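Polymerase subunit PA (Dhori virus, PDB 4CGS) is a subunit of the viral RNA polymerase, probably RNA-binding, represented here by its N-terminal domain, which corresponds to the cap-snatching domain of other orthomyxoviruses. Local coordinates at residues N28-I40 and S157-L169. Sequence-based numbering, arbitrary orientation.
Sequences NLRPLEARIVECI and SLESNLLERMQEL
Ile-36 and Leu-162 meet tip to tip on the tight side of this contact, their CD1 atoms 3.5 Å apart. Ile-36 also touches Trp-16 of helix 13-18, and in this way bridges that helix and the C-terminal helix 162-166. The Met-166 sulfur approaches Ile-36 CG2 and Val-37 CG2 as well, but this is less certain because Met-166 adopts two conformers. The two helix axes stand nearly perpendicular, at 95°, and Glu-33 and Met-166 are neighbours near the crossing.

Glu-33 is buried here, and Arg-165 reaches its carboxylate from the surface. A bend at chi3 (57°) brings the NE/NH2 edge of the guanidinium up to Glu-33 OE2, with NE at 2.8 Å and NH2 at 3.1 Å. That oxygen lies in the guanidinium plane, but both nitrogens come from one face of the carboxylate, whose plane is tilted 64° from theirs.

The solvent side is looser. Exposed Leu-169, the last modelled residue, lies along the start of helix 31-40, antiparallel to the Val-37 side chain: CD1 is 3.6 Å from Val-37 CG2, while CD2 reaches Ala-34 and the Asn-28 amide. Beside it, Arg-30 NE donates to the Glu-168 carbonyl O at 3.1 Å, from above the carbonyl plane. With two N-H donors on OE2, the buried Glu-33 charge is balanced and probably stays ionised, whereas Arg-30 adds a single exposed tether.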
ATOM      1  N   ASN A  28       2.665  13.733  10.377  1.00  8.69           N
ATOM      2  CA  ASN A  28       1.279  14.087  10.198  1.00  9.89           C
ATOM      3  C   ASN A  28       0.717  14.682  11.467  1.00  9.96           C
ATOM      4  O   ASN A  28       1.112  14.252  12.558  1.00 11.74           O
ATOM      5  CB  ASN A  28       0.488  12.833   9.826  1.00 11.67           C
ATOM      6  CG  ASN A  28      -0.858  13.137   9.182  1.00 11.60           C
ATOM      7  OD1 ASN A  28      -1.786  13.563   9.847  1.00 11.54           O
ATOM      8  ND2 ASN A  28      -0.950  12.870   7.881  1.00 11.74           N
ATOM      9  N   LEU A  29      -0.179  15.651  11.310  1.00 10.23           N
ATOM     10  CA  LEU A  29      -0.842  16.244  12.468  1.00 10.40           C
ATOM     11  C   LEU A  29      -1.733  15.288  13.197  1.00  9.99           C
ATOM     12  O   LEU A  29      -2.101  15.548  14.324  1.00 10.16           O
ATOM     13  CB  LEU A  29      -1.688  17.481  12.048  1.00 12.45           C
ATOM     14  CG  LEU A  29      -0.816  18.643  11.577  1.00 16.10           C
ATOM     15  CD1 LEU A  29      -1.674  19.840  11.163  1.00 18.66           C
ATOM     16  CD2 LEU A  29       0.234  19.071  12.630  1.00 16.80           C
ATOM     17  N   ARG A  30      -2.079  14.161  12.575  1.00  8.75           N
ATOM     18  CA  ARG A  30      -2.862  13.067  13.156  1.00  8.54           C
ATOM     19  C   ARG A  30      -2.017  11.770  13.090  1.00  7.28           C
ATOM     20  O   ARG A  30      -2.229  10.918  12.245  1.00  7.09           O
ATOM     21  CB  ARG A  30      -4.181  12.888  12.420  1.00 10.62           C
ATOM     22  CG  ARG A  30      -4.957  14.229  12.473  1.00 12.74           C
ATOM     23  CD  ARG A  30      -6.406  14.025  12.451  1.00 14.64           C
ATOM     24  NE  ARG A  30      -7.175  15.222  12.213  1.00 16.00           N
ATOM     25  CZ  ARG A  30      -7.437  16.188  13.074  1.00 16.08           C
ATOM     26  NH1 ARG A  30      -6.964  16.204  14.344  1.00 18.36           N
ATOM     27  NH2 ARG A  30      -8.301  17.084  12.666  1.00 19.78           N
ATOM     28  N   PRO A  31      -1.006  11.657  13.953  1.00  7.05           N
ATOM     29  CA  PRO A  31      -0.022  10.617  13.747  1.00  7.95           C
ATOM     30  C   PRO A  31      -0.550   9.189  13.906  1.00  7.26           C
ATOM     31  O   PRO A  31      -0.157   8.292  13.161  1.00  7.42           O
ATOM     32  CB  PRO A  31       1.063  10.926  14.735  1.00 10.21           C
ATOM     33  CG  PRO A  31       0.377  11.810  15.782  1.00 10.40           C
ATOM     34  CD  PRO A  31      -0.609  12.603  15.020  1.00  8.31           C
ATOM     35  N   LEU A  32      -1.412   8.951  14.872  1.00  6.85           N
ATOM     36  CA  LEU A  32      -1.936   7.557  15.008  1.00  7.29           C
ATOM     37  C   LEU A  32      -2.728   7.154  13.757  1.00  6.54           C
ATOM     38  O   LEU A  32      -2.526   6.048  13.216  1.00  6.45           O
ATOM     39  CB  LEU A  32      -2.793   7.433  16.306  1.00  6.45           C
ATOM     40  CG  LEU A  32      -3.544   6.115  16.377  1.00  8.37           C
ATOM     41  CD1 LEU A  32      -2.621   4.891  16.384  1.00  9.73           C
ATOM     42  CD2 LEU A  32      -4.466   6.096  17.601  1.00 10.17           C
ATOM     43  N   GLU A  33      -3.601   8.029  13.328  1.00  6.62           N
ATOM     44  CA  GLU A  33      -4.427   7.765  12.168  1.00  5.99           C
ATOM     45  C   GLU A  33      -3.522   7.529  10.934  1.00  6.26           C
ATOM     46  O   GLU A  33      -3.727   6.620  10.150  1.00  6.50           O
ATOM     47  CB  GLU A  33      -5.381   8.889  11.884  1.00  8.35           C
ATOM     48  CG  GLU A  33      -6.503   9.163  12.893  1.00 10.31           C
ATOM     49  CD  GLU A  33      -6.111   9.975  14.127  1.00 11.12           C
ATOM     50  OE1 GLU A  33      -4.942  10.185  14.422  1.00 10.70           O
ATOM     51  OE2 GLU A  33      -7.034  10.509  14.788  1.00 13.07           O
ATOM     52  N   ALA A  34      -2.559   8.408  10.758  1.00  6.67           N
ATOM     53  CA  ALA A  34      -1.629   8.281   9.675  1.00  5.52           C
ATOM     54  C   ALA A  34      -0.813   7.033   9.765  1.00  5.46           C
ATOM     55  O   ALA A  34      -0.562   6.386   8.718  1.00  5.83           O
ATOM     56  CB  ALA A  34      -0.730   9.502   9.574  1.00  7.91           C
ATOM     57  N   ARG A  35      -0.411   6.598  10.923  1.00  5.48           N
ATOM     58  CA  ARG A  35       0.385   5.376  11.092  1.00  5.99           C
ATOM     59  C   ARG A  35      -0.457   4.170  10.697  1.00  5.62           C
ATOM     60  O   ARG A  35       0.049   3.249  10.028  1.00  5.53           O
ATOM     61  CB  ARG A  35       0.849   5.232  12.531  1.00  6.54           C
ATOM     62  CG  ARG A  35       1.790   4.100  12.797  1.00  6.77           C
ATOM     63  CD  ARG A  35       2.371   4.110  14.173  1.00  6.84           C
ATOM     64  NE  ARG A  35       3.294   2.997  14.354  1.00  6.98           N
ATOM     65  CZ  ARG A  35       3.882   2.717  15.528  1.00  7.82           C
ATOM     66  NH1 ARG A  35       3.605   3.502  16.580  1.00  9.47           N
ATOM     67  NH2 ARG A  35       4.674   1.637  15.671  1.00  9.30           N
ATOM     68  N   ILE A  36      -1.738   4.148  11.124  1.00  6.49           N
ATOM     69  CA  ILE A  36      -2.594   3.070  10.720  1.00  6.70           C
ATOM     70  C   ILE A  36      -2.766   3.011   9.251  1.00  5.71           C
ATOM     71  O   ILE A  36      -2.637   1.945   8.655  1.00  5.94           O
ATOM     72  CB  ILE A  36      -3.957   3.146  11.460  1.00  6.98           C
ATOM     73  CG1 ILE A  36      -3.734   2.906  12.988  1.00  6.96           C
ATOM     74  CG2 ILE A  36      -4.931   2.106  10.904  1.00  8.45           C
ATOM     75  CD1 ILE A  36      -4.913   3.218  13.881  1.00  9.78           C
ATOM     76  N   VAL A  37      -3.082   4.125   8.613  1.00  5.74           N
ATOM     77  CA  VAL A  37      -3.174   4.163   7.150  1.00  5.66           C
ATOM     78  C   VAL A  37      -1.893   3.711   6.451  1.00  5.67           C
ATOM     79  O   VAL A  37      -1.956   2.968   5.468  1.00  5.82           O
ATOM     80  CB  VAL A  37      -3.688   5.510   6.632  1.00  5.90           C
ATOM     81  CG1 VAL A  37      -3.608   5.588   5.107  1.00  8.75           C
ATOM     82  CG2 VAL A  37      -5.120   5.733   7.098  1.00  8.60           C
ATOM     83  N   GLU A  38      -0.756   4.097   7.006  1.00  5.73           N
ATOM     84  CA  GLU A  38       0.550   3.712   6.374  1.00  4.51           C
ATOM     85  C   GLU A  38       0.765   2.220   6.512  1.00  5.14           C
ATOM     86  O   GLU A  38       1.241   1.555   5.593  1.00  5.11           O
ATOM     87  CB  GLU A  38       1.684   4.527   7.005  1.00  5.53           C
ATOM     88  CG  GLU A  38       2.991   4.450   6.228  1.00  6.57           C
ATOM     89  CD  GLU A  38       4.063   5.359   6.761  1.00  7.58           C
ATOM     90  OE1 GLU A  38       3.777   6.316   7.496  1.00  6.72           O
ATOM     91  OE2 GLU A  38       5.251   5.048   6.477  1.00  8.75           O
ATOM     92  N   CYS A  39       0.370   1.662   7.636  1.00  5.19           N
ATOM     93  CA  CYS A  39       0.434   0.228   7.807  1.00  5.50           C
ATOM     94  C   CYS A  39      -0.545  -0.508   6.929  1.00  5.30           C
ATOM     95  O   CYS A  39      -0.262  -1.591   6.431  1.00  5.42           O
ATOM     96  CB  CYS A  39       0.197  -0.207   9.250  1.00  4.84           C
ATOM     97  SG  CYS A  39       1.508   0.221  10.431  1.00  6.64           S
ATOM     98  N   ILE A  40      -1.718   0.061   6.679  1.00  4.42           N
ATOM     99  CA  ILE A  40      -2.675  -0.482   5.711  1.00  5.75           C
ATOM    100  C   ILE A  40      -2.024  -0.504   4.333  1.00  5.54           C
ATOM    101  O   ILE A  40      -2.107  -1.504   3.607  1.00  5.39           O
ATOM    102  CB  ILE A  40      -3.997   0.305   5.720  1.00  5.46           C
ATOM    103  CG1 ILE A  40      -4.785   0.061   7.051  1.00  5.05           C
ATOM    104  CG2 ILE A  40      -4.888  -0.113   4.521  1.00  8.68           C
ATOM    105  CD1 ILE A  40      -6.022   0.923   7.195  1.00  6.20           C
ATOM    106  N   SER A 157     -12.497  -0.969  12.470  0.60  8.28           N
ATOM    107  CA  SER A 157     -12.463   0.443  12.731  0.60  9.50           C
ATOM    108  C   SER A 157     -13.859   0.999  13.041  0.60  9.14           C
ATOM    109  O   SER A 157     -13.939   1.968  13.806  0.60 11.24           O
ATOM    110  CB  SER A 157     -11.793   1.096  11.533  0.60 10.71           C
ATOM    111  OG  SER A 157     -10.436   0.606  11.330  0.60 12.11           O
ATOM    112  N   LEU A 158     -14.914   0.379  12.532  1.00  9.82           N
ATOM    113  CA  LEU A 158     -16.295   0.858  12.782  1.00 11.53           C
ATOM    114  C   LEU A 158     -16.690   0.571  14.214  1.00 11.50           C
ATOM    115  O   LEU A 158     -17.652   1.158  14.720  1.00 13.31           O
ATOM    116  CB  LEU A 158     -17.280   0.129  11.866  1.00  9.49           C
ATOM    117  CG  LEU A 158     -17.339   0.613  10.403  1.00 10.10           C
ATOM    118  CD1 LEU A 158     -18.018  -0.411   9.521  1.00 10.71           C
ATOM    119  CD2 LEU A 158     -18.053   1.935  10.388  1.00 12.91           C
ATOM    120  N   GLU A 159     -15.982  -0.336  14.893  1.00 10.74           N
ATOM    121  CA  GLU A 159     -16.315  -0.665  16.324  1.00 11.80           C
ATOM    122  C   GLU A 159     -15.845   0.361  17.325  1.00 12.56           C
ATOM    123  O   GLU A 159     -16.260   0.286  18.497  1.00 16.89           O
ATOM    124  CB  GLU A 159     -15.673  -1.981  16.649  1.00 11.53           C
ATOM    125  CG  GLU A 159     -16.299  -3.156  15.876  1.00 12.97           C
ATOM    126  CD  GLU A 159     -17.786  -3.319  16.235  1.00 13.77           C
ATOM    127  OE1 GLU A 159     -18.212  -3.271  17.390  1.00 20.97           O
ATOM    128  OE2 GLU A 159     -18.595  -3.548  15.356  1.00 16.28           O
ATOM    129  N   SER A 160     -15.130   1.380  16.887  1.00 12.35           N
ATOM    130  CA  SER A 160     -14.737   2.506  17.735  1.00 13.12           C
ATOM    131  C   SER A 160     -14.839   3.836  16.973  1.00 11.33           C
ATOM    132  O   SER A 160     -15.516   3.877  15.955  1.00 13.62           O
ATOM    133  CB  SER A 160     -13.321   2.275  18.249  1.00 15.38           C
ATOM    134  OG  SER A 160     -12.390   2.472  17.221  1.00 13.82           O
ATOM    135  N   ASN A 161     -14.156   4.912  17.418  1.00 14.25           N
ATOM    136  CA  ASN A 161     -14.131   6.136  16.646  1.00 15.83           C
ATOM    137  C   ASN A 161     -13.014   6.147  15.631  1.00 14.39           C
ATOM    138  O   ASN A 161     -12.865   7.142  14.935  1.00 14.97           O
ATOM    139  CB  ASN A 161     -14.075   7.367  17.549  1.00 16.39           C
ATOM    140  CG  ASN A 161     -15.261   7.474  18.438  1.00 17.96           C
ATOM    141  OD1 ASN A 161     -15.114   7.647  19.672  1.00 23.58           O
ATOM    142  ND2 ASN A 161     -16.457   7.401  17.828  1.00 20.54           N
ATOM    143  N   LEU A 162     -12.299   5.007  15.493  1.00 12.74           N
ATOM    144  CA  LEU A 162     -11.192   4.920  14.582  1.00 11.89           C
ATOM    145  C   LEU A 162     -11.546   5.247  13.122  1.00 11.62           C
ATOM    146  O   LEU A 162     -10.812   6.015  12.493  1.00 11.57           O
ATOM    147  CB  LEU A 162     -10.580   3.545  14.686  1.00 15.56           C
ATOM    148  CG  LEU A 162      -9.349   3.316  13.819  1.00 15.07           C
ATOM    149  CD1 LEU A 162      -8.275   4.313  14.185  1.00 15.86           C
ATOM    150  CD2 LEU A 162      -8.907   1.869  13.986  1.00 13.52           C
ATOM    151  N   LEU A 163     -12.597   4.652  12.562  1.00 10.64           N
ATOM    152  CA  LEU A 163     -12.909   4.982  11.146  1.00  9.93           C
ATOM    153  C   LEU A 163     -13.168   6.460  10.930  1.00 11.39           C
ATOM    154  O   LEU A 163     -12.604   7.075  10.024  1.00 12.28           O
ATOM    155  CB  LEU A 163     -14.099   4.193  10.574  1.00 13.18           C
ATOM    156  CG  LEU A 163     -14.456   4.394   9.076  1.00 14.90           C
ATOM    157  CD1 LEU A 163     -13.229   4.139   8.246  1.00 15.41           C
ATOM    158  CD2 LEU A 163     -15.624   3.572   8.562  1.00 16.91           C
ATOM    159  N   GLU A 164     -13.976   7.046  11.806  1.00 13.14           N
ATOM    160  CA  GLU A 164     -14.276   8.462  11.759  1.00 14.60           C
ATOM    161  C   GLU A 164     -12.987   9.300  11.883  1.00 13.15           C
ATOM    162  O   GLU A 164     -12.769  10.216  11.091  1.00 14.52           O
ATOM    163  CB  GLU A 164     -15.269   8.873  12.833  1.00 16.26           C
ATOM    164  CG  GLU A 164     -15.733  10.332  12.699  1.00 19.57           C
ATOM    165  CD  GLU A 164     -16.374  10.939  13.958  1.00 22.07           C
ATOM    166  OE1 GLU A 164     -16.331  10.394  15.064  1.00 27.43           O
ATOM    167  OE2 GLU A 164     -16.905  12.052  13.812  1.00 41.90           O
ATOM    168  N   ARG A 165     -12.116   8.923  12.817  1.00 11.88           N
ATOM    169  CA  ARG A 165     -10.836   9.590  13.001  1.00 12.50           C
ATOM    170  C   ARG A 165      -9.970   9.504  11.739  1.00 10.29           C
ATOM    171  O   ARG A 165      -9.332  10.501  11.346  1.00 12.15           O
ATOM    172  CB  ARG A 165     -10.109   9.036  14.227  1.00 12.31           C
ATOM    173  CG  ARG A 165     -10.777   9.527  15.516  1.00 12.31           C
ATOM    174  CD  ARG A 165     -10.110   9.015  16.749  1.00 13.50           C
ATOM    175  NE  ARG A 165      -8.730   9.383  16.780  1.00 14.14           N
ATOM    176  CZ  ARG A 165      -7.892   9.026  17.739  1.00 13.28           C
ATOM    177  NH1 ARG A 165      -8.351   8.370  18.804  1.00 17.70           N
ATOM    178  NH2 ARG A 165      -6.589   9.357  17.653  1.00 12.94           N
ATOM    179  N   MET A 166      -9.873   8.315  11.126  0.50  9.80           N
ATOM    180  CA  MET A 166      -9.098   8.190   9.899  0.50 11.10           C
ATOM    181  C   MET A 166      -9.665   9.015   8.740  0.50 10.21           C
ATOM    182  O   MET A 166      -8.936   9.521   7.897  0.50 11.94           O
ATOM    183  CB  MET A 166      -8.961   6.735   9.452  0.50  9.42           C
ATOM    184  CG  MET A 166      -7.932   5.957  10.280  0.50  9.03           C
ATOM    185  SD  MET A 166      -7.650   4.292   9.646  0.50  8.60           S
ATOM    186  CE  MET A 166      -9.157   3.468  10.109  0.50 10.39           C
ATOM    187  N   GLN A 167     -10.985   9.150   8.694  1.00 11.58           N
ATOM    188  CA  GLN A 167     -11.630  10.019   7.720  1.00 11.39           C
ATOM    189  C   GLN A 167     -11.338  11.496   7.958  1.00 14.50           C
ATOM    190  O   GLN A 167     -11.647  12.318   7.122  1.00 21.60           O
ATOM    191  CB  GLN A 167     -13.126   9.682   7.626  1.00 15.45           C
ATOM    192  CG  GLN A 167     -13.300   8.308   6.983  1.00 17.04           C
ATOM    193  CD  GLN A 167     -14.694   7.756   6.763  1.00 24.26           C
ATOM    194  OE1 GLN A 167     -15.675   8.062   7.510  1.00 21.44           O
ATOM    195  NE2 GLN A 167     -14.791   6.887   5.713  1.00 19.79           N
ATOM    196  N   GLU A 168     -10.843  11.813   9.150  1.00 13.78           N
ATOM    197  CA  GLU A 168     -10.389  13.142   9.504  1.00 13.40           C
ATOM    198  C   GLU A 168      -8.932  13.414   9.150  1.00 14.36           C
ATOM    199  O   GLU A 168      -8.409  14.487   9.472  1.00 21.76           O
ATOM    200  CB  GLU A 168     -10.678  13.480  10.991  1.00 15.34           C
ATOM    201  CG  GLU A 168     -12.136  13.493  11.329  1.00 16.99           C
ATOM    202  CD  GLU A 168     -12.435  13.587  12.826  1.00 18.10           C
ATOM    203  OE1 GLU A 168     -11.622  13.149  13.653  1.00 18.47           O
ATOM    204  OE2 GLU A 168     -13.545  14.013  13.196  1.00 24.79           O
ATOM    205  N   LEU A 169      -8.220  12.463   8.526  1.00 15.22           N
ATOM    206  CA  LEU A 169      -6.907  12.749   7.896  1.00 16.46           C
ATOM    207  C   LEU A 169      -6.996  13.889   6.875  1.00 20.69           C
ATOM    208  O   LEU A 169      -7.726  13.810   5.907  1.00 29.58           O
ATOM    209  CB  LEU A 169      -6.297  11.476   7.295  1.00 14.29           C
ATOM    210  CG  LEU A 169      -5.624  10.614   8.355  1.00 13.11           C
ATOM    211  CD1 LEU A 169      -5.384   9.202   7.929  1.00 13.65           C
ATOM    212  CD2 LEU A 169      -4.302  11.321   8.767  1.00 13.49           C
TER